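Side-chain contacts in peptidoglycan hydrolase FlgJ (Sphingomonas sp. A1, PDB 2ZYC), which probably hydrolyses peptidoglycan as a flagellum-specific muramidase of glycosidase family 73, through the C-terminal hydrolase part held by this chain, for assembly of the rod: residues A[3-6]-A[7-11]; A[109-112]-A[113-117]; A[145-148]-A[149-152]. The protein carries 2 engineered substitutions. All coordinates share one frame; numbering follows the deposited sequence.

Contact 1 of 3, residues A[3-6]-A[7-11]. With PO4 (phosphate ion), chain B.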
loop_
_atom_site.group_PDB
_atom_site.type_symbol
_atom_site.label_atom_id
_atom_site.label_comp_id
_atom_site.label_asym_id
_atom_site.label_seq_id
_atom_site.Cartn_x
_atom_site.Cartn_y
_atom_site.Cartn_z
ATOM N N GLN A 3 15.409 -1.804 0.039
ATOM C CA GLN A 3 15.376 -2.964 0.944
ATOM C C GLN A 3 14.789 -2.655 2.317
ATOM O O GLN A 3 13.991 -3.441 2.854
ATOM C CB GLN A 3 16.753 -3.642 1.080
ATOM C CG GLN A 3 16.707 -4.973 1.869
ATOM C CD GLN A 3 15.910 -6.050 1.154
ATOM O OE1 GLN A 3 16.095 -6.272 -0.044
ATOM N NE2 GLN A 3 15.020 -6.726 1.883
ATOM N N ALA A 4 15.169 -1.510 2.884
ATOM C CA ALA A 4 14.674 -1.118 4.201
ATOM C C ALA A 4 13.177 -0.860 4.166
ATOM O O ALA A 4 12.483 -1.128 5.150
ATOM C CB ALA A 4 15.409 0.108 4.718
ATOM N N PHE A 5 12.690 -0.349 3.038
ATOM C CA PHE A 5 11.244 -0.150 2.843
ATOM C C PHE A 5 10.492 -1.472 2.962
ATOM O O PHE A 5 9.522 -1.578 3.723
ATOM C CB PHE A 5 10.946 0.496 1.492
ATOM C CG PHE A 5 9.479 0.716 1.247
ATOM C CD1 PHE A 5 8.812 1.773 1.859
ATOM C CD2 PHE A 5 8.767 -0.147 0.428
ATOM C CE1 PHE A 5 7.440 1.980 1.637
ATOM C CE2 PHE A 5 7.405 0.050 0.200
ATOM C CZ PHE A 5 6.745 1.121 0.808
ATOM N N VAL A 6 10.955 -2.470 2.208
ATOM C CA VAL A 6 10.417 -3.837 2.256
ATOM C C VAL A 6 10.518 -4.435 3.668
ATOM O O VAL A 6 9.529 -4.947 4.194
ATOM C CB VAL A 6 11.124 -4.743 1.217
ATOM C CG1 VAL A 6 10.720 -6.204 1.397
ATOM C CG2 VAL A 6 10.807 -4.271 -0.200
ATOM N N ASP A 7 11.703 -4.354 4.278
ATOM C CA ASP A 7 11.920 -4.882 5.629
ATOM C C ASP A 7 10.953 -4.263 6.642
ATOM O O ASP A 7 10.406 -4.965 7.499
ATOM C CB ASP A 7 13.365 -4.642 6.098
ATOM C CG ASP A 7 14.405 -5.397 5.268
ATOM O OD1 ASP A 7 14.048 -6.341 4.525
ATOM O OD2 ASP A 7 15.598 -5.014 5.332
ATOM N N ALA A 8 10.744 -2.954 6.523
ATOM C CA ALA A 8 9.886 -2.182 7.425
ATOM C C ALA A 8 8.401 -2.492 7.238
ATOM O O ALA A 8 7.654 -2.635 8.204
ATOM C CB ALA A 8 10.133 -0.692 7.219
ATOM N N THR A 9 7.973 -2.605 5.991
ATOM C CA THR A 9 6.556 -2.761 5.703
ATOM C C THR A 9 6.085 -4.207 5.845
ATOM O O THR A 9 4.913 -4.443 6.113
ATOM C CB THR A 9 6.201 -2.226 4.302
ATOM O OG1 THR A 9 6.971 -2.915 3.317
ATOM C CG2 THR A 9 6.491 -0.735 4.215
ATOM N N TRP A 10 7.000 -5.165 5.675
ATOM C CA TRP A 10 6.615 -6.576 5.668
ATOM C C TRP A 10 5.690 -7.021 6.840
ATOM O O TRP A 10 4.618 -7.569 6.575
ATOM C CB TRP A 10 7.826 -7.527 5.546
ATOM C CG TRP A 10 7.372 -8.952 5.711
ATOM C CD1 TRP A 10 7.360 -9.681 6.871
ATOM C CD2 TRP A 10 6.783 -9.786 4.703
ATOM N NE1 TRP A 10 6.824 -10.924 6.639
ATOM C CE2 TRP A 10 6.465 -11.019 5.316
ATOM C CE3 TRP A 10 6.512 -9.617 3.328
ATOM C CZ2 TRP A 10 5.883 -12.085 4.606
ATOM C CZ3 TRP A 10 5.934 -10.668 2.625
ATOM C CH2 TRP A 10 5.622 -11.894 3.269
ATOM N N PRO A 11 6.097 -6.780 8.108
ATOM C CA PRO A 11 5.276 -7.271 9.223
ATOM C C PRO A 11 3.905 -6.610 9.252
ATOM O O PRO A 11 2.906 -7.257 9.554
ATOM C CB PRO A 11 6.076 -6.855 10.460
ATOM C CG PRO A 11 6.919 -5.713 9.999
ATOM C CD PRO A 11 7.297 -6.076 8.600
HETATM P P PO4 B . 17.834 -1.946 -2.824
HETATM O O1 PO4 B . 17.208 -3.318 -2.947
HETATM O O2 PO4 B . 19.241 -2.011 -3.375
HETATM O O3 PO4 B . 17.037 -0.966 -3.653
HETATM O O4 PO4 B . 17.861 -1.482 -1.386
#

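Contact 2 of 3, residues A[109-112]-A[113-117]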
loop_
_atom_site.group_PDB
_atom_site.type_symbol
_atom_site.label_atom_id
_atom_site.label_comp_id
_atom_site.label_asym_id
_atom_site.label_seq_id
_atom_site.Cartn_x
_atom_site.Cartn_y
_atom_site.Cartn_z
ATOM N N TYR A 109 -14.995 -2.656 -1.656
ATOM C CA TYR A 109 -13.775 -3.474 -1.739
ATOM C C TYR A 109 -14.001 -4.964 -1.442
ATOM O O TYR A 109 -13.039 -5.711 -1.233
ATOM C CB TYR A 109 -12.686 -2.916 -0.801
ATOM C CG TYR A 109 -12.181 -1.545 -1.193
ATOM C CD1 TYR A 109 -11.432 -1.363 -2.350
ATOM C CD2 TYR A 109 -12.448 -0.430 -0.401
ATOM C CE1 TYR A 109 -10.969 -0.099 -2.720
ATOM C CE2 TYR A 109 -11.992 0.835 -0.759
ATOM C CZ TYR A 109 -11.258 0.991 -1.921
ATOM O OH TYR A 109 -10.797 2.238 -2.279
ATOM N N ALA A 110 -15.261 -5.400 -1.437
ATOM C CA ALA A 110 -15.603 -6.774 -1.034
ATOM C C ALA A 110 -14.926 -7.846 -1.889
ATOM O O ALA A 110 -14.736 -8.974 -1.437
ATOM C CB ALA A 110 -17.118 -6.976 -1.046
ATOM N N LYS A 111 -14.566 -7.489 -3.120
ATOM C CA LYS A 111 -13.933 -8.431 -4.050
ATOM C C LYS A 111 -12.437 -8.664 -3.789
ATOM O O LYS A 111 -11.837 -9.581 -4.354
ATOM C CB LYS A 111 -14.174 -7.985 -5.499
ATOM C CG LYS A 111 -15.596 -8.258 -6.006
ATOM C CD LYS A 111 -15.842 -9.757 -6.114
ATOM C CE LYS A 111 -17.251 -10.086 -6.590
ATOM N NZ LYS A 111 -17.345 -11.514 -7.020
ATOM N N VAL A 112 -11.837 -7.849 -2.926
ATOM C CA VAL A 112 -10.420 -8.019 -2.598
ATOM C C VAL A 112 -10.129 -9.334 -1.863
ATOM O O VAL A 112 -9.195 -10.056 -2.215
ATOM C CB VAL A 112 -9.881 -6.818 -1.787
ATOM C CG1 VAL A 112 -8.459 -7.078 -1.303
ATOM C CG2 VAL A 112 -9.911 -5.562 -2.637
ATOM N N ALA A 113 -10.924 -9.634 -0.836
ATOM C CA ALA A 113 -10.650 -10.786 0.011
ATOM C C ALA A 113 -10.542 -12.070 -0.798
ATOM O O ALA A 113 -11.364 -12.333 -1.673
ATOM C CB ALA A 113 -11.715 -10.929 1.088
ATOM N N GLY A 114 -9.505 -12.845 -0.503
ATOM C CA GLY A 114 -9.337 -14.170 -1.092
ATOM C C GLY A 114 -8.665 -14.194 -2.450
ATOM O O GLY A 114 -8.488 -15.270 -3.027
ATOM N N LYS A 115 -8.327 -13.023 -2.988
ATOM C CA LYS A 115 -7.613 -12.972 -4.267
ATOM C C LYS A 115 -6.159 -13.391 -4.044
ATOM O O LYS A 115 -5.515 -12.946 -3.097
ATOM C CB LYS A 115 -7.705 -11.584 -4.910
ATOM C CG LYS A 115 -9.126 -11.157 -5.301
ATOM C CD LYS A 115 -9.720 -12.038 -6.405
ATOM C CE LYS A 115 -11.154 -11.635 -6.780
ATOM N NZ LYS A 115 -12.141 -11.862 -5.684
ATOM N N THR A 116 -5.657 -14.275 -4.901
ATOM C CA THR A 116 -4.284 -14.761 -4.765
ATOM C C THR A 116 -3.498 -14.533 -6.047
ATOM O O THR A 116 -2.384 -15.022 -6.181
ATOM C CB THR A 116 -4.215 -16.263 -4.401
ATOM O OG1 THR A 116 -4.930 -17.018 -5.385
ATOM C CG2 THR A 116 -4.793 -16.520 -3.010
ATOM N N ASP A 117 -4.100 -13.802 -6.982
ATOM C CA ASP A 117 -3.439 -13.386 -8.213
ATOM C C ASP A 117 -3.298 -11.865 -8.182
ATOM O O ASP A 117 -4.256 -11.159 -7.862
ATOM C CB ASP A 117 -4.252 -13.838 -9.434
ATOM C CG ASP A 117 -3.736 -13.252 -10.730
ATOM O OD1 ASP A 117 -2.691 -13.716 -11.229
ATOM O OD2 ASP A 117 -4.374 -12.316 -11.250
HETATM O O HOH W 1 -12.390 -7.659 0.633
HETATM O O HOH W 2 -13.990 -11.509 -1.819
HETATM O O HOH W 3 -14.462 -12.665 -6.840
#

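Contact 3 of 3, residues A[145-148]-A[149-152]. With PO4 (phosphate ion), chain B.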
loop_
_atom_site.group_PDB
_atom_site.type_symbol
_atom_site.label_atom_id
_atom_site.label_comp_id
_atom_site.label_asym_id
_atom_site.label_seq_id
_atom_site.Cartn_x
_atom_site.Cartn_y
_atom_site.Cartn_z
ATOM N N ASN A 145 4.378 -9.333 -9.419
ATOM C CA ASN A 145 4.952 -10.488 -10.110
ATOM C C ASN A 145 6.420 -10.302 -10.516
ATOM O O ASN A 145 7.032 -11.219 -11.063
ATOM C CB ASN A 145 4.096 -10.827 -11.340
ATOM C CG ASN A 145 2.666 -11.252 -10.970
ATOM O OD1 ASN A 145 1.706 -10.933 -11.680
ATOM N ND2 ASN A 145 2.528 -11.969 -9.860
ATOM N N GLY A 146 6.982 -9.136 -10.210
ATOM C CA GLY A 146 8.314 -8.752 -10.697
ATOM C C GLY A 146 9.483 -9.308 -9.904
ATOM O O GLY A 146 9.344 -9.650 -8.721
ATOM N N ASN A 147 10.637 -9.382 -10.571
ATOM C CA ASN A 147 11.869 -9.888 -9.971
ATOM C C ASN A 147 12.410 -8.955 -8.892
ATOM O O ASN A 147 13.032 -9.408 -7.934
ATOM C CB ASN A 147 12.942 -10.111 -11.045
ATOM C CG ASN A 147 12.581 -11.222 -12.022
ATOM O OD1 ASN A 147 12.130 -12.300 -11.629
ATOM N ND2 ASN A 147 12.791 -10.962 -13.304
ATOM N N ALA A 148 12.182 -7.651 -9.067
ATOM C CA ALA A 148 12.652 -6.648 -8.106
ATOM C C ALA A 148 12.078 -6.930 -6.723
ATOM O O ALA A 148 12.825 -7.036 -5.749
ATOM C CB ALA A 148 12.283 -5.243 -8.553
ATOM N N LEU A 149 10.752 -7.061 -6.649
ATOM C CA LEU A 149 10.092 -7.412 -5.393
ATOM C C LEU A 149 10.507 -8.796 -4.894
ATOM O O LEU A 149 10.826 -8.955 -3.716
ATOM C CB LEU A 149 8.563 -7.338 -5.521
ATOM C CG LEU A 149 7.779 -7.623 -4.232
ATOM C CD1 LEU A 149 8.137 -6.646 -3.115
ATOM C CD2 LEU A 149 6.275 -7.630 -4.483
ATOM N N ARG A 150 10.502 -9.793 -5.779
ATOM C CA ARG A 150 10.890 -11.151 -5.385
ATOM C C ARG A 150 12.252 -11.197 -4.670
ATOM O O ARG A 150 12.371 -11.789 -3.596
ATOM C CB ARG A 150 10.884 -12.083 -6.595
ATOM C CG ARG A 150 11.137 -13.548 -6.263
ATOM C CD ARG A 150 10.602 -14.480 -7.363
ATOM N NE ARG A 150 10.631 -13.877 -8.701
ATOM C CZ ARG A 150 9.557 -13.421 -9.354
ATOM N NH1 ARG A 150 8.346 -13.494 -8.805
ATOM N NH2 ARG A 150 9.694 -12.882 -10.560
ATOM N N GLN A 151 13.260 -10.552 -5.255
ATOM C CA GLN A 151 14.617 -10.525 -4.697
ATOM C C GLN A 151 14.651 -9.857 -3.321
ATOM O O GLN A 151 15.331 -10.318 -2.399
ATOM C CB GLN A 151 15.567 -9.802 -5.656
ATOM C CG GLN A 151 15.820 -10.554 -6.966
ATOM C CD GLN A 151 16.515 -9.706 -8.023
ATOM O OE1 GLN A 151 16.868 -8.548 -7.787
ATOM N NE2 GLN A 151 16.711 -10.285 -9.203
ATOM N N ARG A 152 13.914 -8.757 -3.192
ATOM C CA ARG A 152 13.862 -8.029 -1.926
ATOM C C ARG A 152 13.127 -8.810 -0.832
ATOM O O ARG A 152 13.517 -8.764 0.331
ATOM C CB ARG A 152 13.254 -6.639 -2.121
ATOM C CG ARG A 152 14.197 -5.718 -2.884
ATOM C CD ARG A 152 13.540 -4.414 -3.272
ATOM N NE ARG A 152 14.476 -3.602 -4.047
ATOM C CZ ARG A 152 14.138 -2.834 -5.078
ATOM N NH1 ARG A 152 12.876 -2.760 -5.483
ATOM N NH2 ARG A 152 15.075 -2.144 -5.711
HETATM P P PO4 B . 17.834 -1.946 -2.824
HETATM O O1 PO4 B . 17.208 -3.318 -2.947
HETATM O O2 PO4 B . 19.241 -2.011 -3.375
HETATM O O3 PO4 B . 17.037 -0.966 -3.653
HETATM O O4 PO4 B . 17.861 -1.482 -1.386
HETATM O O HOH W 4 15.668 -6.302 -6.195
#

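Contact 1 of 3, residues A[3-6]-A[7-11]
The first turns of helix 3-20 join Gln-3 to Asp-7 and Phe-5 to Thr-9, each pair one helical turn apart. Gln-3 NE2 donates to Asp-7 OD1 at 2.8 Å, in a fairly straight bond. The carboxylate oxygen lies in the amide plane of Gln-3. The amide reaches OD1 on its syn side, but from 33° out of the carboxylate plane. The bend at chi2 of Gln-3 (66°) folds the amide along the helix to Asp-7. Both groups also bond to helix 147-156: NE2 to Arg-152 O, OD1 to Ser-156 OG. The main-chain i to i+4 bonds of an alpha-helix run alongside, such as Asp-7 N to Gln-3 O at 2.8 Å. At the start of this helix Gln-3 N donates to phosphate O4 at 2.9 Å. On the buried side, Thr-9 OG1 donates back to Phe-5 O at 2.9 Å. That oxygen also accepts from Thr-9 N, and the two donors come from opposite faces of its plane. The hydroxyl sits between N and the carbonyl carbon (chi1 58°), which leaves CG2 over one face of the Phe-5 ring. This CH-pi contact measures 3.9 Å from Thr-9 CG2 to the centroid of the Phe-5 ring.

Contact 2 of 3, residues A[109-112]-A[113-117]
Ala-113 and Lys-115 fold back on residues 109-112 through two successive beta turns, a type I turn from Tyr-109 to Val-112 and a type II turn from Val-112 to Lys-115. Ala-113 meets the first turn through water. Water 1 accepts from Ala-113 N at 2.9 Å and donates to Tyr-109 O. Water 2 donates to Ala-113 O at 2.8 Å, and also to Ala-110 O. Gly-114 follows with a positive phi of 85°, at the third position of the type II turn, where glycine is common. Lys-115 N closes this turn on Val-112 O at 3.2 Å. The side chain of Lys-115 then curls back alongside the backbone. Bends at chi2 (-65°) and chi4 (-66°) bring Lys-115 NZ to 2.7 Å from Lys-111 O. The ammonium meets that oxygen in the carbonyl plane, on a lone pair. CG and CE of Lys-115 also lie against Lys-111 O, each at 3.3 Å. Lys-111 NZ and Lys-115 NZ, two like charges, stay 5.4 Å apart. Water 3 accepts from both and bridges them. Asp-117 ends the loop as the N-cap of helix 118-127, with OD2 bonded to Ala-120 N. Val-112 packs between that helix, at Phe-121 and Ala-124, and Val-103 of helix 92-105. Tyr-109 lies on Leu-102 and Val-103 of the latter helix.

Contact 3 of 3, residues A[145-148]-A[149-152]
Arg-150 and Asn-147 meet at the start of helix 147-156, where Gly-146 holds the N-cap position. Among the side-chain hydrogen bonds, Arg-150 NH2 donates to Asn-147 OD1 at 2.7 Å, in one of two conformers of Asn-147. There the bond is nearly straight (166°) and OD1 lies at the guanidinium edge, in plane. The amide plane stands 80° from the guanidinium, and NH2 sits above the carbonyl plane of Asn-147. Arg-150 NH2 also bonds to Asn-145 O at 3.2 Å. The bend at chi3 of Arg-150 (30°) turns the group back over the first turn of the helix, with Gly-146 O against one face. Backbone bonds continue the helix, such as Gln-151 N to Asn-147 O at 2.9 Å. At the phosphate, Arg-152 NE hydrogen-bonds to O1 at 3.0 Å, with O1 in the guanidinium plane; NH2 to O3 is weak. Arg-152 also makes a cation-pi contact with Trp-37. A methionine in place of Arg-152 would probably leave the phosphate without this charged partner and Trp-37 without its cation. Ala-2 N and Gln-3 N also bind the ion, probably from the crystallisation liquor, which suggests a locally positive spot.

Along the chain the three contacts come in series: contact 1 on helix 3-20, contact 2 in the loop between helices 92-105 and 118-127, contact 3 at the start of helix 147-156. Contacts 1 and 3 touch, with centres about 13 Å apart. Val-6 CG2 packs on Arg-152 CB at 3.9 Å, and both contacts bind the same phosphate. The first and last helices are thus brought together, and both also pack on helix 24-35. Contact 2 touches neither: its nearest atoms are about 5 Å from contact 3 and about 13 Å from contact 1. It lies in a loop joining two helices of this hydrolase domain, whose family belongs to the lysozyme clan.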